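Local coordinates for uncharacterized protein (Nocardia farcinica, PDB 3ESM) that is of unknown function but adopts an immunoglobulin-like fold and, judging by its YncI-type family, may bind copper, at residues V38-V43 / V67-T72. The protein carries 2 engineered substitutions. Sequence-based numbering, arbitrary orientation.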
loop_
_atom_site.group_PDB
_atom_site.type_symbol
_atom_site.label_atom_id
_atom_site.label_comp_id
_atom_site.label_asym_id
_atom_site.label_seq_id
_atom_site.Cartn_x
_atom_site.Cartn_y
_atom_site.Cartn_z
ATOM N N VAL A 38 -7.752 -3.091 -2.865
ATOM C CA VAL A 38 -9.053 -3.583 -2.399
ATOM C C VAL A 38 -9.067 -5.081 -2.456
ATOM O O VAL A 38 -8.655 -5.674 -3.449
ATOM C CB VAL A 38 -10.198 -3.049 -3.270
ATOM C CG1 VAL A 38 -11.534 -3.665 -2.823
ATOM C CG2 VAL A 38 -10.259 -1.551 -3.177
ATOM N N THR A 39 -9.586 -5.703 -1.391
ATOM C CA THR A 39 -9.648 -7.160 -1.314
ATOM C C THR A 39 -10.929 -7.610 -1.997
ATOM O O THR A 39 -12.009 -7.096 -1.681
ATOM C CB THR A 39 -9.702 -7.586 0.157
ATOM O OG1 THR A 39 -8.457 -7.278 0.796
ATOM C CG2 THR A 39 -9.986 -9.062 0.268
ATOM N N LEU A 40 -10.816 -8.544 -2.962
ATOM C CA LEU A 40 -11.959 -8.975 -3.767
ATOM C C LEU A 40 -12.409 -10.351 -3.337
ATOM O O LEU A 40 -11.636 -11.127 -2.811
ATOM C CB LEU A 40 -11.633 -9.044 -5.269
ATOM C CG LEU A 40 -11.168 -7.707 -5.866
ATOM C CD1 LEU A 40 -10.630 -7.941 -7.280
ATOM C CD2 LEU A 40 -12.339 -6.730 -5.899
ATOM N N PRO A 41 -13.679 -10.648 -3.590
ATOM C CA PRO A 41 -14.206 -11.874 -3.030
ATOM C C PRO A 41 -13.902 -13.075 -3.970
ATOM O O PRO A 41 -14.807 -13.820 -4.415
ATOM C CB PRO A 41 -15.707 -11.579 -2.903
ATOM C CG PRO A 41 -15.997 -10.546 -3.951
ATOM C CD PRO A 41 -14.712 -9.718 -4.044
ATOM N N ASN A 42 -12.619 -13.239 -4.283
ATOM C CA ASN A 42 -12.174 -14.410 -5.016
ATOM C C ASN A 42 -13.035 -14.676 -6.236
ATOM O O ASN A 42 -13.545 -15.792 -6.399
ATOM C CB ASN A 42 -12.177 -15.626 -4.108
ATOM C CG ASN A 42 -11.086 -15.585 -3.036
ATOM O OD1 ASN A 42 -10.800 -16.604 -2.384
ATOM N ND2 ASN A 42 -10.491 -14.423 -2.835
ATOM N N VAL A 43 -13.155 -13.677 -7.102
ATOM C CA VAL A 43 -14.021 -13.725 -8.290
ATOM C C VAL A 43 -13.305 -14.303 -9.495
ATOM O O VAL A 43 -12.087 -14.208 -9.604
ATOM C CB VAL A 43 -14.565 -12.314 -8.654
ATOM C CG1 VAL A 43 -15.497 -11.808 -7.548
ATOM C CG2 VAL A 43 -13.410 -11.329 -8.850
ATOM N N VAL A 67 -8.092 -12.054 -6.228
ATOM C CA VAL A 67 -8.113 -11.925 -4.761
ATOM C C VAL A 67 -7.973 -10.477 -4.288
ATOM O O VAL A 67 -8.345 -10.141 -3.152
ATOM C CB VAL A 67 -7.040 -12.809 -4.053
ATOM C CG1 VAL A 67 -7.306 -14.291 -4.303
ATOM C CG2 VAL A 67 -5.653 -12.468 -4.533
ATOM N N SER A 68 -7.397 -9.624 -5.130
ATOM C CA SER A 68 -7.311 -8.210 -4.784
ATOM C C SER A 68 -6.957 -7.402 -6.026
ATOM O O SER A 68 -6.578 -7.970 -7.062
ATOM C CB SER A 68 -6.249 -7.976 -3.717
ATOM O OG SER A 68 -4.937 -8.041 -4.271
ATOM N N VAL A 69 -7.126 -6.092 -5.924
ATOM C CA VAL A 69 -6.790 -5.196 -7.049
ATOM C C VAL A 69 -6.106 -4.012 -6.418
ATOM O O VAL A 69 -6.491 -3.570 -5.316
ATOM C CB VAL A 69 -8.036 -4.761 -7.849
ATOM C CG1 VAL A 69 -9.167 -4.239 -6.928
ATOM C CG2 VAL A 69 -7.662 -3.708 -8.918
ATOM N N THR A 70 -5.064 -3.504 -7.083
ATOM C CA THR A 70 -4.352 -2.352 -6.521
ATOM C C THR A 70 -4.176 -1.307 -7.596
ATOM O O THR A 70 -3.774 -1.645 -8.731
ATOM C CB THR A 70 -2.951 -2.720 -6.008
ATOM O OG1 THR A 70 -3.030 -3.685 -4.961
ATOM C CG2 THR A 70 -2.210 -1.454 -5.507
ATOM N N TRP A 71 -4.524 -0.060 -7.292
ATOM C CA TRP A 71 -4.236 1.069 -8.209
ATOM C C TRP A 71 -3.139 1.900 -7.577
ATOM O O TRP A 71 -3.172 2.151 -6.365
ATOM C CB TRP A 71 -5.468 1.960 -8.353
ATOM C CG TRP A 71 -6.614 1.357 -9.052
ATOM C CD1 TRP A 71 -6.889 1.456 -10.392
ATOM C CD2 TRP A 71 -7.697 0.620 -8.463
ATOM N NE1 TRP A 71 -8.072 0.805 -10.671
ATOM C CE2 TRP A 71 -8.588 0.280 -9.512
ATOM C CE3 TRP A 71 -7.985 0.201 -7.154
ATOM C CZ2 TRP A 71 -9.787 -0.414 -9.291
ATOM C CZ3 TRP A 71 -9.165 -0.503 -6.925
ATOM C CH2 TRP A 71 -10.045 -0.823 -7.992
ATOM N N THR A 72 -2.180 2.355 -8.378
ATOM C CA THR A 72 -1.022 3.072 -7.845
ATOM C C THR A 72 -0.782 4.260 -8.729
ATOM O O THR A 72 -0.756 4.114 -9.955
ATOM C CB THR A 72 0.245 2.210 -7.892
ATOM O OG1 THR A 72 0.016 0.987 -7.170
ATOM C CG2 THR A 72 1.416 2.984 -7.236
HETATM O O HOH W 1 -9.239 -12.300 -1.593
#
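Val-38 and Val-69 exchange two backbone hydrogen bonds, Val-38 N to Val-69 O at 2.8 Å and Val-69 N to Val-38 O at 2.9 Å, which identifies an antiparallel hydrogen-bonded pair between neighbouring strands of the immunoglobulin-like fold. The next pair, Thr-39 with Ser-68, is non-hydrogen-bonded, its CA atoms 4.3 Å apart against 5.4 Å for the first. Leu-40 N donates a hydrogen bond to Val-67 O (2.9 Å), nearly straight at the hydrogen (165°) but from 58° above the carbonyl plane. Regular pairing ends just past it, where Pro-41 centres an inverse gamma turn and Asn-42 and Val-43 face Ala-66 in a G1 beta bulge.

On the face that carries Val-38 and Val-69, turned toward the other sheet (Thr-48, Phe-88), Val-69 CG1 meets Val-38 CB and Leu-40 CD1. For Val-69, chi1 of 49° puts CG1 between the backbone N and carbonyl carbon, turned to the opposing strand, while CG2 sits 3.8 Å above one face of the Trp-71 indole, near its periphery. Val-38 CG2 approaches the edge of that ring at CZ3.

Thr-39 and Ser-68 project to the other face, where Ser-110 O of the second subunit is hydrogen-bonded to Ser-68 OG. At the bulged end, Asn-42 ND2 comes within 3.5 Å of Val-67 CG1; a water accepts weakly from ND2 and donates to Val-67 O at 2.8 Å.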